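Local coordinates for EscN (Escherichia coli O127:H6, PDB 2OBL), which belongs to the ATP synthase alpha/beta family of P-loop proteins and is the EscN component of a type III secretion system, at residues 4-9 against 33-38; 14-19 against 126-131; 154-159 against 208-213. The protein carries 1 engineered substitution. All blocks are in the same frame, centred on the assembly; numbering follows the deposited sequence.

Contact 1. Residues 4-9 against 33-38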
loop_
_atom_site.group_PDB
_atom_site.type_symbol
_atom_site.label_atom_id
_atom_site.label_comp_id
_atom_site.label_asym_id
_atom_site.label_seq_id
_atom_site.Cartn_x
_atom_site.Cartn_y
_atom_site.Cartn_z
ATOM N N LYS A 4 -16.311 -16.661 13.162
ATOM C CA LYS A 4 -15.136 -16.781 14.024
ATOM C C LYS A 4 -14.020 -17.503 13.262
ATOM O O LYS A 4 -14.285 -18.449 12.526
ATOM C CB LYS A 4 -15.465 -17.579 15.287
ATOM C CG LYS A 4 -16.481 -16.924 16.219
ATOM C CD LYS A 4 -15.912 -15.662 16.852
ATOM C CE LYS A 4 -16.970 -14.891 17.643
ATOM N NZ LYS A 4 -17.195 -15.480 18.989
ATOM N N ILE A 5 -12.777 -17.065 13.435
ATOM C CA ILE A 5 -11.645 -17.789 12.851
ATOM C C ILE A 5 -10.694 -18.215 13.953
ATOM O O ILE A 5 -10.766 -17.698 15.074
ATOM C CB ILE A 5 -10.851 -16.944 11.819
ATOM C CG1 ILE A 5 -10.257 -15.701 12.488
ATOM C CG2 ILE A 5 -11.711 -16.595 10.616
ATOM C CD1 ILE A 5 -9.234 -14.975 11.619
ATOM N N ARG A 6 -9.816 -19.164 13.640
ATOM C CA ARG A 6 -8.837 -19.638 14.609
ATOM C C ARG A 6 -7.496 -19.011 14.304
ATOM O O ARG A 6 -7.031 -19.018 13.158
ATOM C CB ARG A 6 -8.711 -21.166 14.596
ATOM C CG ARG A 6 -9.999 -21.899 14.943
ATOM C CD ARG A 6 -9.772 -23.390 15.091
ATOM N NE ARG A 6 -9.065 -23.714 16.327
ATOM C CZ ARG A 6 -9.557 -23.532 17.549
ATOM N NH1 ARG A 6 -10.772 -23.017 17.716
ATOM N NH2 ARG A 6 -8.831 -23.863 18.612
ATOM N N VAL A 7 -6.870 -18.464 15.335
ATOM C CA VAL A 7 -5.609 -17.769 15.158
ATOM C C VAL A 7 -4.550 -18.273 16.121
ATOM O O VAL A 7 -4.856 -19.024 17.051
ATOM C CB VAL A 7 -5.777 -16.242 15.305
ATOM C CG1 VAL A 7 -6.655 -15.698 14.182
ATOM C CG2 VAL A 7 -6.356 -15.876 16.681
ATOM N N GLY A 8 -3.309 -17.854 15.889
ATOM C CA GLY A 8 -2.177 -18.204 16.739
ATOM C C GLY A 8 -0.877 -17.859 16.050
ATOM O O GLY A 8 -0.862 -17.525 14.863
ATOM N N ASP A 9 0.232 -17.951 16.775
ATOM C CA ASP A 9 1.523 -17.656 16.164
ATOM C C ASP A 9 1.812 -18.567 14.965
ATOM O O ASP A 9 2.535 -18.173 14.049
ATOM C CB ASP A 9 2.657 -17.776 17.183
ATOM C CG ASP A 9 2.642 -16.676 18.224
ATOM O OD1 ASP A 9 1.890 -15.685 18.084
ATOM O OD2 ASP A 9 3.408 -16.807 19.197
ATOM N N PRO A 33 -4.870 -22.261 18.667
ATOM C CA PRO A 33 -5.686 -22.491 19.856
ATOM C C PRO A 33 -6.754 -21.426 20.130
ATOM O O PRO A 33 -7.634 -21.658 20.964
ATOM C CB PRO A 33 -4.652 -22.515 20.981
ATOM C CG PRO A 33 -3.538 -21.660 20.503
ATOM C CD PRO A 33 -3.562 -21.663 18.992
ATOM N N PHE A 34 -6.683 -20.284 19.444
ATOM C CA PHE A 34 -7.559 -19.144 19.746
ATOM C C PHE A 34 -8.626 -18.885 18.693
ATOM O O PHE A 34 -8.346 -18.914 17.501
ATOM C CB PHE A 34 -6.738 -17.861 19.911
ATOM C CG PHE A 34 -5.494 -18.040 20.728
ATOM C CD1 PHE A 34 -5.572 -18.449 22.053
ATOM C CD2 PHE A 34 -4.246 -17.786 20.180
ATOM C CE1 PHE A 34 -4.426 -18.612 22.809
ATOM C CE2 PHE A 34 -3.098 -17.943 20.926
ATOM C CZ PHE A 34 -3.185 -18.358 22.247
ATOM N N GLU A 35 -9.846 -18.603 19.135
ATOM C CA GLU A 35 -10.866 -18.084 18.228
ATOM C C GLU A 35 -11.031 -16.575 18.390
ATOM O O GLU A 35 -11.049 -16.048 19.508
ATOM C CB GLU A 35 -12.220 -18.739 18.469
ATOM C CG GLU A 35 -12.321 -20.192 18.081
ATOM C CD GLU A 35 -13.730 -20.717 18.269
ATOM O OE1 GLU A 35 -14.309 -20.486 19.353
ATOM O OE2 GLU A 35 -14.258 -21.354 17.334
ATOM N N ARG A 36 -11.171 -15.882 17.266
ATOM C CA ARG A 36 -11.510 -14.472 17.283
ATOM C C ARG A 36 -12.645 -14.206 16.302
ATOM O O ARG A 36 -12.748 -14.854 15.261
ATOM C CB ARG A 36 -10.298 -13.610 16.929
ATOM C CG ARG A 36 -9.232 -13.536 18.031
ATOM C CD ARG A 36 -8.477 -12.227 17.936
ATOM N NE ARG A 36 -7.496 -12.039 18.999
ATOM C CZ ARG A 36 -6.833 -10.905 19.183
ATOM N NH1 ARG A 36 -7.067 -9.867 18.370
ATOM N NH2 ARG A 36 -5.948 -10.799 20.171
ATOM N N SER A 37 -13.502 -13.251 16.652
ATOM C CA SER A 37 -14.554 -12.802 15.757
ATOM C C SER A 37 -13.940 -12.072 14.562
ATOM O O SER A 37 -12.908 -11.409 14.697
ATOM C CB SER A 37 -15.516 -11.880 16.512
ATOM O OG SER A 37 -16.466 -11.301 15.635
ATOM N N LEU A 38 -14.564 -12.210 13.396
ATOM C CA LEU A 38 -14.110 -11.481 12.199
ATOM C C LEU A 38 -14.395 -9.985 12.299
ATOM O O LEU A 38 -13.883 -9.180 11.509
ATOM C CB LEU A 38 -14.761 -12.044 10.938
ATOM C CG LEU A 38 -14.192 -13.360 10.404
ATOM C CD1 LEU A 38 -14.873 -13.805 9.124
ATOM C CD2 LEU A 38 -12.694 -13.247 10.190
#
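The guanidinium of R6 has the backbone N of F34 over one face, while E35 OE2 sits at its edge, in plane; the F34 ring, in turn, carries its own neighbour P33 on one face, P33 CG lying 3.6 Å above the plane, over the centre, and V7 O and the CA of G8 come at it obliquely. These groups sit on a two-stranded antiparallel sheet formed by strands 4-7 and 34-37, whose axes run at 141°. I5 and R36 make a hydrogen-bonded pair with two backbone bonds, I5 N to R36 O being 2.9 Å. V7 and F34 repeat the pattern unevenly: V7 N to F34 O is short at 2.7 Å, the return bond from F34 N to V7 O is 3.3 Å.

On the face of K4, R6, E35 and S37, the R6 chain bends at chi3 (73°), which folds the guanidinium back over the partner strand. Its NH1 reaches E35 OE2 in a long salt bridge of 3.9 Å, the two planes 51° apart, and NE has a weak bond to L32 O. The other face is apolar near the backbone: I5 CG2 packs crosswise on L38 CD2 at 3.5 Å, and V7 CG2 touches both F34 CB and R36 CG, 3.9 Å from the latter. I5 and R36 also touch T150 of helix 138-156, and the R36 tip runs on to a salt bridge with D157. At the far end K4 lays its chain alongside S37, the K4 CD to S37 CA distance being a tight 3.4 Å.

Contact 2. Residues 14-19 against 126-131; sequences RLIDGI and KCVLVV
Three backbone hydrogen bonds join R14 and I16 to L129 and V131 in parallel register, L15 facing L129 and I16 facing V130, with end-to-end directions 37° apart. I16 is bonded through both of its backbone groups: its N gives to L129 O at 2.8 Å, and its O takes V131 N at 2.9 Å. L129 N completes the set by bonding to R14 O at 3.1 Å.

On one face of the pair, L15 turns its CD2 branch toward the neighbouring strand. That methyl lies 3.7 Å from L129 CB and reaches V131 CG2 at 3.8 Å as well, bridging two residues that lie next but one along strand 127-132. L116 and V112 of helix 109-116 pack on this side.

Strand 15-16 is thereby added beside strand 127-132, which pairs on with strand 99-105 in the mainly parallel sheet of the P-loop nucleotide-binding fold, helices lying against both faces.

On the other face, I16 spreads its two branches. CG1 stands beside the backbone N (chi1 -65°) and leans back to V128 CG1 at 4.1 Å; CG2, anti to that N, runs forward along its own strand and comes within a looser 4.4 Å of V130 CG2. V128 and V130 also touch F155 and A144 of helix 138-156. Past the strand, V130 CG1 packs against D17 O at 3.6 Å. D17 itself points away: OD2 makes a salt bridge with R21 and OD1 accepts a weak bond from I19 N, while G18 N and O bond to E140 and T147 of helix 138-156.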
loop_
_atom_site.group_PDB
_atom_site.type_symbol
_atom_site.label_atom_id
_atom_site.label_comp_id
_atom_site.label_asym_id
_atom_site.label_seq_id
_atom_site.Cartn_x
_atom_site.Cartn_y
_atom_site.Cartn_z
ATOM N N ARG A 14 2.449 -19.164 6.588
ATOM C CA ARG A 14 1.421 -20.041 6.024
ATOM C C ARG A 14 0.484 -19.392 5.013
ATOM O O ARG A 14 0.177 -18.205 5.104
ATOM C CB ARG A 14 0.595 -20.684 7.132
ATOM C CG ARG A 14 1.414 -21.588 8.033
ATOM C CD ARG A 14 0.550 -22.648 8.673
ATOM N NE ARG A 14 1.332 -23.850 8.955
ATOM C CZ ARG A 14 1.255 -24.974 8.250
ATOM N NH1 ARG A 14 0.410 -25.078 7.219
ATOM N NH2 ARG A 14 2.016 -25.999 8.582
ATOM N N LEU A 15 0.014 -20.203 4.072
ATOM C CA LEU A 15 -1.048 -19.798 3.153
ATOM C C LEU A 15 -2.376 -20.201 3.762
ATOM O O LEU A 15 -2.588 -21.365 4.106
ATOM C CB LEU A 15 -0.898 -20.503 1.805
ATOM C CG LEU A 15 0.239 -20.037 0.914
ATOM C CD1 LEU A 15 0.540 -21.115 -0.122
ATOM C CD2 LEU A 15 -0.168 -18.755 0.254
ATOM N N ILE A 16 -3.270 -19.230 3.853
ATOM C CA ILE A 16 -4.498 -19.335 4.600
ATOM C C ILE A 16 -5.614 -18.910 3.659
ATOM O O ILE A 16 -5.427 -17.954 2.903
ATOM C CB ILE A 16 -4.418 -18.290 5.750
ATOM C CG1 ILE A 16 -3.288 -18.652 6.722
ATOM C CG2 ILE A 16 -5.721 -18.115 6.427
ATOM C CD1 ILE A 16 -3.457 -19.965 7.346
ATOM N N ASP A 17 -6.767 -19.581 3.703
ATOM C CA ASP A 17 -7.898 -19.190 2.840
ATOM C C ASP A 17 -8.688 -18.011 3.389
ATOM O O ASP A 17 -8.295 -17.414 4.389
ATOM C CB ASP A 17 -8.819 -20.370 2.467
ATOM C CG ASP A 17 -9.701 -20.854 3.618
ATOM O OD1 ASP A 17 -9.800 -20.185 4.660
ATOM O OD2 ASP A 17 -10.316 -21.941 3.464
ATOM N N GLY A 18 -9.790 -17.675 2.721
ATOM C CA GLY A 18 -10.570 -16.469 3.057
ATOM C C GLY A 18 -11.199 -16.474 4.442
ATOM O O GLY A 18 -11.509 -15.418 4.997
ATOM N N ILE A 19 -11.436 -17.661 4.990
ATOM C CA ILE A 19 -11.964 -17.747 6.347
ATOM C C ILE A 19 -10.934 -18.309 7.326
ATOM O O ILE A 19 -11.291 -18.820 8.396
ATOM C CB ILE A 19 -13.292 -18.538 6.416
ATOM C CG1 ILE A 19 -13.133 -19.936 5.813
ATOM C CG2 ILE A 19 -14.397 -17.774 5.702
ATOM C CD1 ILE A 19 -14.349 -20.836 6.046
ATOM N N LYS A 126 7.894 -14.063 8.096
ATOM C CA LYS A 126 7.134 -13.121 8.930
ATOM C C LYS A 126 5.795 -12.716 8.318
ATOM O O LYS A 126 5.159 -11.764 8.785
ATOM C CB LYS A 126 7.959 -11.878 9.252
ATOM C CG LYS A 126 8.299 -11.013 8.067
ATOM C CD LYS A 126 9.065 -9.786 8.541
ATOM C CE LYS A 126 9.390 -8.841 7.396
ATOM N NZ LYS A 126 10.183 -7.697 7.930
ATOM N N CYS A 127 5.370 -13.457 7.299
ATOM C CA CYS A 127 4.115 -13.189 6.599
ATOM C C CYS A 127 3.009 -14.169 6.960
ATOM O O CYS A 127 3.244 -15.366 7.148
ATOM C CB CYS A 127 4.320 -13.270 5.077
ATOM S SG CYS A 127 5.240 -11.915 4.316
ATOM N N VAL A 128 1.792 -13.651 7.038
ATOM C CA VAL A 128 0.605 -14.490 6.939
ATOM C C VAL A 128 -0.051 -14.175 5.600
ATOM O O VAL A 128 -0.314 -13.012 5.283
ATOM C CB VAL A 128 -0.392 -14.228 8.089
ATOM C CG1 VAL A 128 -1.551 -15.217 8.000
ATOM C CG2 VAL A 128 0.303 -14.355 9.438
ATOM N N LEU A 129 -0.283 -15.205 4.794
ATOM C CA LEU A 129 -0.743 -15.013 3.422
ATOM C C LEU A 129 -2.195 -15.449 3.284
ATOM O O LEU A 129 -2.474 -16.643 3.161
ATOM C CB LEU A 129 0.135 -15.834 2.473
ATOM C CG LEU A 129 1.639 -15.577 2.602
ATOM C CD1 LEU A 129 2.434 -16.644 1.854
ATOM C CD2 LEU A 129 1.973 -14.208 2.069
ATOM N N VAL A 130 -3.119 -14.487 3.341
ATOM C CA VAL A 130 -4.531 -14.775 3.151
ATOM C C VAL A 130 -4.823 -14.679 1.655
ATOM O O VAL A 130 -4.735 -13.609 1.055
ATOM C CB VAL A 130 -5.427 -13.796 3.926
ATOM C CG1 VAL A 130 -6.912 -14.126 3.668
ATOM C CG2 VAL A 130 -5.090 -13.832 5.421
ATOM N N VAL A 131 -5.121 -15.817 1.041
ATOM C CA VAL A 131 -5.272 -15.848 -0.409
ATOM C C VAL A 131 -6.626 -16.386 -0.813
ATOM O O VAL A 131 -7.019 -17.494 -0.414
ATOM C CB VAL A 131 -4.177 -16.719 -1.056
ATOM C CG1 VAL A 131 -4.387 -16.817 -2.579
ATOM C CG2 VAL A 131 -2.792 -16.192 -0.691
#

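Contact 3. Residues 154-159 against 208-213; sequences YFRDQG and GPAPKG
R156 reaches from the last turn of helix 138-156 across to the loop that holds A210 and G213. From CB the chain sets out with CG anti to the backbone N (chi1 179°), which carries CG over the loop backbone, 3.9 Å from G213 C. CD comes next and rests on the A210 methyl, CD to CB 3.9 Å. A bend at chi3 (58°) then swings the guanidinium back, so that NE and NH2 grip D157 side-on: both go to OD1, at 3.1 Å from NE and 3.0 Å from NH2, and from the same face of the carboxylate; OD2 is taken by R36. NH1 turns to the loop instead, giving to a water at 2.9 Å, which lies close enough to G208 O to donate to it.

Behind the side chain the backbones meet directly, G159 C lying 3.6 Å from G213 CA with no hydrogen bond across. R156 O accepts G159 N at 2.7 Å, closing a type I turn. With positive phi (93°) and two bonds back into the last turn, G159 makes a Schellman motif, ending the helix that precedes strand 161-167 of the P-loop fold.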
loop_
_atom_site.group_PDB
_atom_site.type_symbol
_atom_site.label_atom_id
_atom_site.label_comp_id
_atom_site.label_asym_id
_atom_site.label_seq_id
_atom_site.Cartn_x
_atom_site.Cartn_y
_atom_site.Cartn_z
ATOM N N TYR A 154 -4.524 -9.636 15.942
ATOM C CA TYR A 154 -3.940 -10.641 16.825
ATOM C C TYR A 154 -2.448 -10.377 17.019
ATOM O O TYR A 154 -1.959 -10.371 18.150
ATOM C CB TYR A 154 -4.164 -12.063 16.307
ATOM C CG TYR A 154 -3.284 -13.067 17.022
ATOM C CD1 TYR A 154 -3.590 -13.501 18.314
ATOM C CD2 TYR A 154 -2.130 -13.548 16.425
ATOM C CE1 TYR A 154 -2.770 -14.391 18.973
ATOM C CE2 TYR A 154 -1.309 -14.440 17.076
ATOM C CZ TYR A 154 -1.628 -14.857 18.344
ATOM O OH TYR A 154 -0.788 -15.751 18.969
ATOM N N PHE A 155 -1.727 -10.169 15.917
ATOM C CA PHE A 155 -0.286 -9.894 16.000
ATOM C C PHE A 155 0.051 -8.529 16.619
ATOM O O PHE A 155 1.000 -8.415 17.409
ATOM C CB PHE A 155 0.404 -10.145 14.654
ATOM C CG PHE A 155 0.570 -11.606 14.347
ATOM C CD1 PHE A 155 1.477 -12.375 15.074
ATOM C CD2 PHE A 155 -0.216 -12.232 13.395
ATOM C CE1 PHE A 155 1.631 -13.737 14.820
ATOM C CE2 PHE A 155 -0.073 -13.604 13.134
ATOM C CZ PHE A 155 0.857 -14.359 13.842
ATOM N N ARG A 156 -0.753 -7.510 16.309
ATOM C CA ARG A 156 -0.627 -6.217 16.989
ATOM C C ARG A 156 -0.710 -6.407 18.508
ATOM O O ARG A 156 0.103 -5.864 19.266
ATOM C CB ARG A 156 -1.736 -5.271 16.536
ATOM C CG ARG A 156 -1.725 -3.895 17.209
ATOM C CD ARG A 156 -3.101 -3.268 17.107
ATOM N NE ARG A 156 -4.113 -4.135 17.719
ATOM C CZ ARG A 156 -5.424 -3.996 17.546
ATOM N NH1 ARG A 156 -5.900 -3.020 16.783
ATOM N NH2 ARG A 156 -6.263 -4.832 18.139
ATOM N N ASP A 157 -1.694 -7.191 18.938
ATOM C CA ASP A 157 -1.918 -7.450 20.362
ATOM C C ASP A 157 -0.752 -8.163 21.055
ATOM O O ASP A 157 -0.702 -8.199 22.282
ATOM C CB ASP A 157 -3.213 -8.247 20.562
ATOM C CG ASP A 157 -4.461 -7.469 20.153
ATOM O OD1 ASP A 157 -4.419 -6.225 20.048
ATOM O OD2 ASP A 157 -5.500 -8.114 19.936
ATOM N N GLN A 158 0.168 -8.731 20.278
ATOM C CA GLN A 158 1.392 -9.327 20.832
ATOM C C GLN A 158 2.510 -8.289 20.940
ATOM O O GLN A 158 3.624 -8.599 21.395
ATOM C CB GLN A 158 1.883 -10.509 19.988
ATOM C CG GLN A 158 0.814 -11.511 19.581
ATOM C CD GLN A 158 -0.063 -11.908 20.733
ATOM O OE1 GLN A 158 0.430 -12.396 21.752
ATOM N NE2 GLN A 158 -1.376 -11.694 20.592
ATOM N N GLY A 159 2.204 -7.063 20.527
ATOM C CA GLY A 159 3.166 -5.968 20.570
ATOM C C GLY A 159 3.947 -5.794 19.277
ATOM O O GLY A 159 4.935 -5.055 19.240
ATOM N N GLY A 208 -4.256 1.252 12.589
ATOM C CA GLY A 208 -3.882 2.414 13.413
ATOM C C GLY A 208 -2.823 2.134 14.460
ATOM O O GLY A 208 -2.474 0.977 14.711
ATOM N N PRO A 209 -2.299 3.199 15.092
ATOM C CA PRO A 209 -1.327 3.024 16.166
ATOM C C PRO A 209 -1.997 2.442 17.407
ATOM O O PRO A 209 -3.215 2.519 17.544
ATOM C CB PRO A 209 -0.844 4.456 16.460
ATOM C CG PRO A 209 -1.388 5.307 15.362
ATOM C CD PRO A 209 -2.602 4.616 14.834
ATOM N N ALA A 210 -1.203 1.866 18.302
ATOM C CA ALA A 210 -1.739 1.304 19.538
ATOM C C ALA A 210 -0.710 1.401 20.652
ATOM O O ALA A 210 0.476 1.574 20.383
ATOM C CB ALA A 210 -2.158 -0.150 19.318
ATOM N N PRO A 211 -1.162 1.291 21.916
ATOM C CA PRO A 211 -0.260 1.360 23.063
ATOM C C PRO A 211 0.945 0.445 22.864
ATOM O O PRO A 211 2.092 0.882 22.991
ATOM C CB PRO A 211 -1.129 0.858 24.220
ATOM C CG PRO A 211 -2.519 1.227 23.820
ATOM C CD PRO A 211 -2.566 1.103 22.321
ATOM N N LYS A 212 0.673 -0.821 22.562
ATOM C CA LYS A 212 1.713 -1.763 22.175
ATOM C C LYS A 212 1.385 -2.268 20.772
ATOM O O LYS A 212 0.225 -2.550 20.456
ATOM C CB LYS A 212 1.814 -2.922 23.168
ATOM C CG LYS A 212 2.699 -2.638 24.379
ATOM C CD LYS A 212 2.109 -1.554 25.271
ATOM C CE LYS A 212 3.010 -1.257 26.454
ATOM N NZ LYS A 212 2.387 -0.291 27.400
ATOM N N GLY A 213 2.405 -2.351 19.925
ATOM C CA GLY A 213 2.199 -2.748 18.542
ATOM C C GLY A 213 1.438 -1.701 17.749
ATOM O O GLY A 213 1.086 -0.633 18.260
HETATM O O HOH W 1 -4.745 -0.995 15.094
#

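Contacts 1, 2 and 3 all gather round helix 138-156. Contact 1 lies farthest out, about 25 Å from the chain's centre; the centres of contacts 2 and 3 lie about 13 Å and 16 Å from that of contact 1, and about 19 Å from each other. Along the chain contacts 1 and 2 interleave, strand 15-16 coming between 4-7 and 34-37, whereas contact 3 opens after both have closed. Contacts 2 and 3 reach the same large sheet; contact 1 is a separate small one. R36 to D157 and D9 to Y154 tie contact 1 to contact 3, and V128 on F155 joins contact 2 to contact 3. The N-terminal strands are thus fastened to the nucleotide-binding fold.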